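Local coordinates for RNA-binding protein RO60 (Deinococcus radiodurans, PDB 2NVO) that binds several small RNAs that accumulate during recovery from ultraviolet irradiation and contributes to the resistance of the bacterium to that radiation, at residues A107-T112 against K120-A125; E224-A229 against R246-A251; V495-T500 against V516-A521. All blocks are in the same frame, centred on the assembly; numbering follows the deposited sequence.

Contact 1. Residues A107-T112 against K120-A125; sequences ALIAKT and KAAWDA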
loop_
_atom_site.group_PDB
_atom_site.type_symbol
_atom_site.label_atom_id
_atom_site.label_comp_id
_atom_site.label_asym_id
_atom_site.label_seq_id
_atom_site.Cartn_x
_atom_site.Cartn_y
_atom_site.Cartn_z
ATOM N N ALA A 107 -12.246 -15.683 7.629
ATOM C CA ALA A 107 -12.493 -16.176 8.972
ATOM C C ALA A 107 -13.981 -16.331 9.243
ATOM O O ALA A 107 -14.404 -17.351 9.787
ATOM C CB ALA A 107 -11.846 -15.267 10.018
ATOM N N LEU A 108 -14.775 -15.326 8.876
ATOM C CA LEU A 108 -16.215 -15.352 9.144
ATOM C C LEU A 108 -16.883 -16.551 8.474
ATOM O O LEU A 108 -17.672 -17.264 9.093
ATOM C CB LEU A 108 -16.901 -14.061 8.676
ATOM C CG LEU A 108 -16.663 -12.766 9.450
ATOM C CD1 LEU A 108 -17.142 -11.555 8.643
ATOM C CD2 LEU A 108 -17.357 -12.821 10.807
ATOM N N ILE A 109 -16.577 -16.751 7.199
ATOM C CA ILE A 109 -17.103 -17.888 6.463
ATOM C C ILE A 109 -16.629 -19.197 7.104
ATOM O O ILE A 109 -17.438 -20.039 7.501
ATOM C CB ILE A 109 -16.669 -17.845 4.989
ATOM C CG1 ILE A 109 -17.097 -16.529 4.332
ATOM C CG2 ILE A 109 -17.247 -19.045 4.230
ATOM C CD1 ILE A 109 -16.534 -16.346 2.923
ATOM N N ALA A 110 -15.316 -19.344 7.230
ATOM C CA ALA A 110 -14.719 -20.554 7.775
ATOM C C ALA A 110 -15.271 -20.911 9.148
ATOM O O ALA A 110 -15.467 -22.089 9.452
ATOM C CB ALA A 110 -13.195 -20.424 7.832
ATOM N N LYS A 111 -15.532 -19.899 9.971
ATOM C CA LYS A 111 -15.898 -20.139 11.363
ATOM C C LYS A 111 -17.398 -20.131 11.617
ATOM O O LYS A 111 -17.863 -20.793 12.534
ATOM C CB LYS A 111 -15.231 -19.125 12.296
ATOM C CG LYS A 111 -13.710 -19.148 12.285
ATOM C CD LYS A 111 -13.138 -20.426 12.863
ATOM C CE LYS A 111 -13.517 -20.606 14.325
ATOM N NZ LYS A 111 -12.650 -21.606 15.016
ATOM N N THR A 112 -18.156 -19.380 10.827
ATOM C CA THR A 112 -19.564 -19.177 11.151
ATOM C C THR A 112 -20.562 -19.386 10.008
ATOM O O THR A 112 -21.761 -19.163 10.188
ATOM C CB THR A 112 -19.809 -17.789 11.785
ATOM O OG1 THR A 112 -19.765 -16.774 10.774
ATOM C CG2 THR A 112 -18.772 -17.499 12.864
ATOM N N LYS A 120 -15.775 -25.439 5.028
ATOM C CA LYS A 120 -14.675 -26.286 4.594
ATOM C C LYS A 120 -13.925 -25.671 3.415
ATOM O O LYS A 120 -12.695 -25.740 3.340
ATOM C CB LYS A 120 -15.187 -27.692 4.233
ATOM C CG LYS A 120 -15.458 -28.586 5.445
ATOM C CD LYS A 120 -15.797 -30.032 5.049
ATOM C CE LYS A 120 -17.222 -30.163 4.510
ATOM N NZ LYS A 120 -17.413 -31.434 3.761
ATOM N N ALA A 121 -14.680 -25.082 2.495
ATOM C CA ALA A 121 -14.101 -24.432 1.325
ATOM C C ALA A 121 -13.276 -23.206 1.732
ATOM O O ALA A 121 -12.220 -22.938 1.155
ATOM C CB ALA A 121 -15.194 -24.046 0.340
ATOM N N ALA A 122 -13.759 -22.471 2.730
ATOM C CA ALA A 122 -12.999 -21.346 3.271
ATOM C C ALA A 122 -11.655 -21.833 3.804
ATOM O O ALA A 122 -10.606 -21.324 3.422
ATOM C CB ALA A 122 -13.789 -20.635 4.347
ATOM N N TRP A 123 -11.686 -22.843 4.668
ATOM C CA TRP A 123 -10.452 -23.447 5.158
ATOM C C TRP A 123 -9.520 -23.887 4.038
ATOM O O TRP A 123 -8.319 -23.625 4.098
ATOM C CB TRP A 123 -10.748 -24.613 6.096
ATOM C CG TRP A 123 -11.197 -24.174 7.452
ATOM C CD1 TRP A 123 -12.456 -24.278 7.979
ATOM C CD2 TRP A 123 -10.394 -23.542 8.454
ATOM N NE1 TRP A 123 -12.478 -23.761 9.254
ATOM C CE2 TRP A 123 -11.224 -23.301 9.567
ATOM C CE3 TRP A 123 -9.048 -23.167 8.521
ATOM C CZ2 TRP A 123 -10.755 -22.703 10.732
ATOM C CZ3 TRP A 123 -8.586 -22.572 9.681
ATOM C CH2 TRP A 123 -9.436 -22.345 10.766
ATOM N N ASP A 124 -10.067 -24.535 3.011
ATOM C CA ASP A 124 -9.246 -25.008 1.897
ATOM C C ASP A 124 -8.539 -23.861 1.167
ATOM O O ASP A 124 -7.478 -24.058 0.572
ATOM C CB ASP A 124 -10.085 -25.812 0.896
ATOM C CG ASP A 124 -10.412 -27.218 1.392
ATOM O OD1 ASP A 124 -9.722 -27.716 2.318
ATOM O OD2 ASP A 124 -11.364 -27.824 0.848
ATOM N N ALA A 125 -9.127 -22.669 1.221
ATOM C CA ALA A 125 -8.533 -21.490 0.590
ATOM C C ALA A 125 -7.515 -20.775 1.484
ATOM O O ALA A 125 -6.727 -19.969 0.994
ATOM C CB ALA A 125 -9.612 -20.521 0.150
#

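Contact 2. Residues E224-A229 against R246-A251; sequences EGHLKA and RLPLEA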
loop_
_atom_site.group_PDB
_atom_site.type_symbol
_atom_site.label_atom_id
_atom_site.label_comp_id
_atom_site.label_asym_id
_atom_site.label_seq_id
_atom_site.Cartn_x
_atom_site.Cartn_y
_atom_site.Cartn_z
ATOM N N GLU A 224 20.197 -21.368 11.145
ATOM C CA GLU A 224 21.425 -21.255 11.926
ATOM C C GLU A 224 21.988 -19.845 11.820
ATOM O O GLU A 224 22.392 -19.243 12.818
ATOM C CB GLU A 224 22.469 -22.266 11.450
ATOM C CG GLU A 224 23.745 -22.264 12.285
ATOM C CD GLU A 224 24.680 -23.404 11.936
ATOM O OE1 GLU A 224 25.050 -23.533 10.750
ATOM O OE2 GLU A 224 25.047 -24.169 12.853
ATOM N N GLY A 225 22.002 -19.326 10.596
ATOM C CA GLY A 225 22.499 -17.993 10.328
ATOM C C GLY A 225 21.774 -16.931 11.126
ATOM O O GLY A 225 22.411 -16.062 11.720
ATOM N N HIS A 226 20.444 -16.995 11.135
ATOM C CA HIS A 226 19.639 -16.040 11.891
ATOM C C HIS A 226 19.890 -16.170 13.388
ATOM O O HIS A 226 19.910 -15.176 14.113
ATOM C CB HIS A 226 18.146 -16.206 11.585
ATOM C CG HIS A 226 17.657 -15.329 10.469
ATOM N ND1 HIS A 226 17.243 -14.029 10.672
ATOM C CD2 HIS A 226 17.522 -15.564 9.145
ATOM C CE1 HIS A 226 16.873 -13.505 9.519
ATOM N NE2 HIS A 226 17.031 -14.411 8.575
ATOM N N LEU A 227 20.086 -17.399 13.843
ATOM C CA LEU A 227 20.391 -17.643 15.245
ATOM C C LEU A 227 21.665 -16.903 15.636
ATOM O O LEU A 227 21.640 -16.008 16.485
ATOM C CB LEU A 227 20.541 -19.143 15.501
ATOM C CG LEU A 227 19.255 -19.941 15.279
ATOM C CD1 LEU A 227 19.476 -21.420 15.528
ATOM C CD2 LEU A 227 18.139 -19.403 16.163
ATOM N N LYS A 228 22.770 -17.267 14.993
ATOM C CA LYS A 228 24.061 -16.630 15.234
ATOM C C LYS A 228 24.001 -15.114 15.053
ATOM O O LYS A 228 24.622 -14.368 15.807
ATOM C CB LYS A 228 25.125 -17.232 14.318
ATOM C CG LYS A 228 25.099 -18.755 14.276
ATOM C CD LYS A 228 26.402 -19.342 13.741
ATOM C CE LYS A 228 26.635 -18.976 12.284
ATOM N NZ LYS A 228 27.851 -19.639 11.734
ATOM N N ALA A 229 23.245 -14.661 14.061
ATOM C CA ALA A 229 23.128 -13.235 13.790
ATOM C C ALA A 229 22.634 -12.458 15.010
ATOM O O ALA A 229 23.074 -11.335 15.259
ATOM C CB ALA A 229 22.215 -12.992 12.601
ATOM N N ARG A 246 23.370 -15.405 3.374
ATOM C CA ARG A 246 22.353 -14.736 2.550
ATOM C C ARG A 246 21.268 -14.032 3.376
ATOM O O ARG A 246 20.137 -13.862 2.922
ATOM C CB ARG A 246 21.724 -15.721 1.544
ATOM C CG ARG A 246 20.773 -16.767 2.146
ATOM C CD ARG A 246 19.307 -16.440 1.881
ATOM N NE ARG A 246 18.428 -16.902 2.956
ATOM C CZ ARG A 246 17.121 -17.117 2.815
ATOM N NH1 ARG A 246 16.396 -17.528 3.850
ATOM N NH2 ARG A 246 16.538 -16.931 1.635
ATOM N N LEU A 247 21.629 -13.596 4.578
ATOM C CA LEU A 247 20.643 -13.100 5.537
ATOM C C LEU A 247 20.205 -11.653 5.306
ATOM O O LEU A 247 21.019 -10.792 4.965
ATOM C CB LEU A 247 21.172 -13.253 6.966
ATOM C CG LEU A 247 21.485 -14.678 7.422
ATOM C CD1 LEU A 247 22.258 -14.645 8.721
ATOM C CD2 LEU A 247 20.216 -15.500 7.563
ATOM N N PRO A 248 18.906 -11.389 5.503
ATOM C CA PRO A 248 18.297 -10.055 5.451
ATOM C C PRO A 248 18.833 -9.111 6.528
ATOM O O PRO A 248 19.275 -9.557 7.586
ATOM C CB PRO A 248 16.813 -10.350 5.705
ATOM C CG PRO A 248 16.803 -11.728 6.334
ATOM C CD PRO A 248 17.879 -12.435 5.599
ATOM N N LEU A 249 18.789 -7.811 6.244
ATOM C CA LEU A 249 19.210 -6.783 7.192
ATOM C C LEU A 249 18.416 -6.879 8.492
ATOM O O LEU A 249 18.854 -6.401 9.542
ATOM C CB LEU A 249 19.018 -5.401 6.570
ATOM C CG LEU A 249 19.086 -4.172 7.472
ATOM C CD1 LEU A 249 20.500 -3.939 7.974
ATOM C CD2 LEU A 249 18.590 -2.971 6.707
ATOM N N GLU A 250 17.245 -7.505 8.406
ATOM C CA GLU A 250 16.389 -7.725 9.562
ATOM C C GLU A 250 17.119 -8.537 10.621
ATOM O O GLU A 250 17.014 -8.253 11.817
ATOM C CB GLU A 250 15.134 -8.488 9.138
ATOM C CG GLU A 250 14.638 -8.151 7.740
ATOM C CD GLU A 250 13.654 -9.181 7.225
ATOM O OE1 GLU A 250 13.480 -10.222 7.898
ATOM O OE2 GLU A 250 13.056 -8.955 6.152
ATOM N N ALA A 251 17.859 -9.547 10.163
ATOM C CA ALA A 251 18.532 -10.501 11.043
ATOM C C ALA A 251 19.565 -9.851 11.958
ATOM O O ALA A 251 20.018 -10.458 12.927
ATOM C CB ALA A 251 19.186 -11.597 10.220
HETATM O O HOH W 1 18.485 -12.841 13.101
#

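Contact 3. Residues V495-T500 against V516-A521; sequences VGLTAT and VGFDAA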
loop_
_atom_site.group_PDB
_atom_site.type_symbol
_atom_site.label_atom_id
_atom_site.label_comp_id
_atom_site.label_asym_id
_atom_site.label_seq_id
_atom_site.Cartn_x
_atom_site.Cartn_y
_atom_site.Cartn_z
ATOM N N VAL A 495 -10.293 13.853 -2.908
ATOM C CA VAL A 495 -9.098 13.537 -2.157
ATOM C C VAL A 495 -8.781 14.642 -1.136
ATOM O O VAL A 495 -8.437 15.756 -1.510
ATOM C CB VAL A 495 -7.895 13.353 -3.099
ATOM C CG1 VAL A 495 -6.659 12.878 -2.272
ATOM C CG2 VAL A 495 -8.225 12.333 -4.158
ATOM N N GLY A 496 -8.932 14.325 0.144
ATOM C CA GLY A 496 -8.456 15.203 1.201
ATOM C C GLY A 496 -7.081 14.762 1.599
ATOM O O GLY A 496 -6.933 13.892 2.470
ATOM N N LEU A 497 -6.071 15.353 0.961
ATOM C CA LEU A 497 -4.691 14.878 1.054
ATOM C C LEU A 497 -4.137 14.855 2.490
ATOM O O LEU A 497 -3.311 14.023 2.813
ATOM C CB LEU A 497 -3.756 15.698 0.147
ATOM C CG LEU A 497 -3.949 15.471 -1.361
ATOM C CD1 LEU A 497 -3.419 16.689 -2.123
ATOM C CD2 LEU A 497 -3.319 14.165 -1.845
ATOM N N THR A 498 -4.597 15.769 3.332
ATOM C CA THR A 498 -4.197 15.776 4.745
ATOM C C THR A 498 -5.412 15.686 5.674
ATOM O O THR A 498 -5.327 16.065 6.833
ATOM C CB THR A 498 -3.442 17.073 5.104
ATOM O OG1 THR A 498 -4.250 18.203 4.740
ATOM C CG2 THR A 498 -2.108 17.144 4.372
ATOM N N ALA A 499 -6.536 15.194 5.155
ATOM C CA ALA A 499 -7.770 15.096 5.913
ATOM C C ALA A 499 -7.720 13.936 6.908
ATOM O O ALA A 499 -7.018 12.956 6.702
ATOM C CB ALA A 499 -8.955 14.919 4.971
ATOM N N THR A 500 -8.463 14.053 7.996
ATOM C CA THR A 500 -8.625 12.925 8.910
ATOM C C THR A 500 -10.058 12.391 8.767
ATOM O O THR A 500 -10.308 11.202 8.944
ATOM C CB THR A 500 -8.318 13.318 10.385
ATOM O OG1 THR A 500 -9.151 14.404 10.759
ATOM C CG2 THR A 500 -6.860 13.753 10.542
ATOM N N VAL A 516 -9.441 9.727 2.163
ATOM C CA VAL A 516 -9.133 10.510 3.349
ATOM C C VAL A 516 -7.655 10.301 3.668
ATOM O O VAL A 516 -7.239 9.209 4.040
ATOM C CB VAL A 516 -9.998 10.052 4.541
ATOM C CG1 VAL A 516 -9.741 10.940 5.772
ATOM C CG2 VAL A 516 -11.469 10.093 4.160
ATOM N N GLY A 517 -6.868 11.352 3.515
ATOM C CA GLY A 517 -5.424 11.242 3.597
ATOM C C GLY A 517 -4.856 10.744 2.285
ATOM O O GLY A 517 -5.514 10.780 1.235
ATOM N N PHE A 518 -3.610 10.301 2.328
ATOM C CA PHE A 518 -2.976 9.742 1.154
ATOM C C PHE A 518 -1.906 8.786 1.611
ATOM O O PHE A 518 -1.412 8.887 2.731
ATOM C CB PHE A 518 -2.356 10.831 0.272
ATOM C CG PHE A 518 -2.532 10.592 -1.208
ATOM C CD1 PHE A 518 -3.794 10.518 -1.758
ATOM C CD2 PHE A 518 -1.434 10.473 -2.056
ATOM C CE1 PHE A 518 -3.974 10.305 -3.128
ATOM C CE2 PHE A 518 -1.607 10.275 -3.440
ATOM C CZ PHE A 518 -2.879 10.194 -3.969
ATOM N N ASP A 519 -1.569 7.855 0.732
ATOM C CA ASP A 519 -0.450 6.951 0.936
ATOM C C ASP A 519 -0.139 6.294 -0.397
ATOM O O ASP A 519 -0.757 6.618 -1.420
ATOM C CB ASP A 519 -0.733 5.908 2.039
ATOM C CG ASP A 519 -1.935 5.010 1.739
ATOM O OD1 ASP A 519 -2.342 4.889 0.571
ATOM O OD2 ASP A 519 -2.483 4.407 2.694
ATOM N N ALA A 520 0.811 5.373 -0.373
ATOM C CA ALA A 520 1.297 4.729 -1.571
ATOM C C ALA A 520 0.231 3.914 -2.303
ATOM O O ALA A 520 0.307 3.748 -3.508
ATOM C CB ALA A 520 2.520 3.858 -1.239
ATOM N N ALA A 521 -0.765 3.417 -1.576
ATOM C CA ALA A 521 -1.820 2.616 -2.186
ATOM C C ALA A 521 -2.937 3.449 -2.839
ATOM O O ALA A 521 -3.742 2.928 -3.615
ATOM C CB ALA A 521 -2.413 1.662 -1.157
#

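Contact 1. Residues A107-T112 against K120-A125
This is a helical hairpin of the TROVE domain, the horseshoe of HEAT-like helical repeats: A110 of helix 100-112 meets A122 and W123 of helix 116-129, the next helix along the chain. Over these short segments the two axes run roughly antiparallel, at 133° between their N-to-C directions, and approach to 7.7 Å. The close pairing rests on small side chains. A110 and A122 point their methyls at each other, CB to CB at 3.5 Å, and the CB of A122 lies equally near the backbone N of A110. I109 adds one branch: its CG2, anti to its own backbone N (CG1 at chi1 -56°), reaches the CB of A122 at 3.8 Å.

W123 takes the second half of the seam. Its indole reaches across to helix 100-112 and lays one face on the methyl of A110, a CH-pi contact in which A110 CB stands 3.8 Å from the centroid of the five-membered ring and only 15° off the ring normal. The pyrrole nitrogen NE1 is 3.4 Å from the carbonyl O of A110. Farther along the indole, the bent chain of K111 passes obliquely, CD to W123 CZ2 at 3.9 Å; its ammonium group continues beyond the tryptophan to hydrogen bonds with G148 O and T153 OG1. The indole also touches L152, T153 and V157 of helix 151-163, while I109 packs on A80, A83 and L84 of helix 80-93.

Alanine against alanine, with an aromatic face laid over one of the methyls, thus joins two consecutive, roughly antiparallel helices across a short turn: a helical hairpin in the all-helical TROVE horseshoe.

Contact 2. Residues E224-A229 against R246-A251
A helix-to-loop contact within the HEAT-like repeats of the TROVE domain brings G225, H226 and A229 of helix 219-229 against L247, P248 and A251, in the connection between helices 235-245 and 259-266. Both segments fall in the region that, by similarity, binds RNA. R246, with positive phi, has just left helix 235-245; after it L247 and P248 are extended, and 249-251 make a short 3-10 turn that returns A251 to helix 219-229.

L247 faces the helix and meets it at a residue without a side chain. Its CG is anti to the carbonyl carbon (chi1 -61°), and CD1 reaches the backbone at G225, 3.3 Å from G225 O. With no side chain at G225, this methyl lies directly on the helix backbone. The same CD1 touches A229 CB one turn later, at 4.2 Å, and L247 also packs on M242 of helix 235-245.

The imidazole of H226 directs its NE2 end to P248 and its ND1 to a water. The proline ring crosses the histidine side chain at about a right angle, with P248 CG at the imidazole edge, 3.5 Å from NE2. A251 turns its methyl toward the helix, and A251 CB is 4.1 Å from A229 CB.

The direct contacts are thus largely apolar, and the water supplies the polar link. It donates to the backbone O of H226, which T230 OG1 also engages, and to A251 O at 2.8 Å, and makes a third hydrogen bond with H226 ND1 at 3.0 Å, tying the imidazole to both backbones.

Contact 3. Residues V495-T500 against V516-A521
L497 and F518 run alongside each other in the same direction, the leucine laid over one face of the phenyl ring beside the parallel pair of strands 491-496 and 512-517 of the VWFA-like domain. L497 CD2 stands 3.9 Å from the ring centroid and 21° off the normal, a CH-pi contact offset toward the rim. V495 comes to the same ring obliquely: its CG1, anti to the backbone N (chi1 -175°), lies 3.7 Å from F518 CD1. V516 faces the other way, its CG1 4.1 Å from A499 CB.

Between these groups the backbones are joined by G517 N donating to G496 O at 2.7 Å. The same oxygen accepts from A499 N at 3.0 Å, closing the type I turn G496-A499; the two donors reach it from opposite faces of its carbonyl plane. G517 CA adds a CA-H...O contact to L497 O at 3.6 Å. The backbone of G517, with positive phi (81°), calls for glycine. G517 O is buried without a partner.

Strand 491-496 also bonds to strand 459-464, and V516 touches T56 and Y58 of strand 56-59. D519, whose side chain accepts a weak capping bond from A521 N, precedes the turn into helix 522-530, where F518 and V495 both pack on M526.

The three contacts are well separated stations along one ring-shaped chain. Contacts 1 and 2 both belong to the TROVE horseshoe: contact 1 pairs two consecutive helices, contact 2 a helix with the loop after the next one, with centres 35 Å apart and nearest atoms about 23 Å apart. Contact 3 lies in the VWFA-like domain that closes the ring, its centre 33 Å from that of contact 1 and 37 Å from that of contact 2. It alone approaches the metal site: the L497 side chain is about 11 Å from the bound calcium ion, which S372, S374 and E467 hold. Contact 2 falls within the probable RNA-binding region, whereas contact 1 is away from the annotated sites.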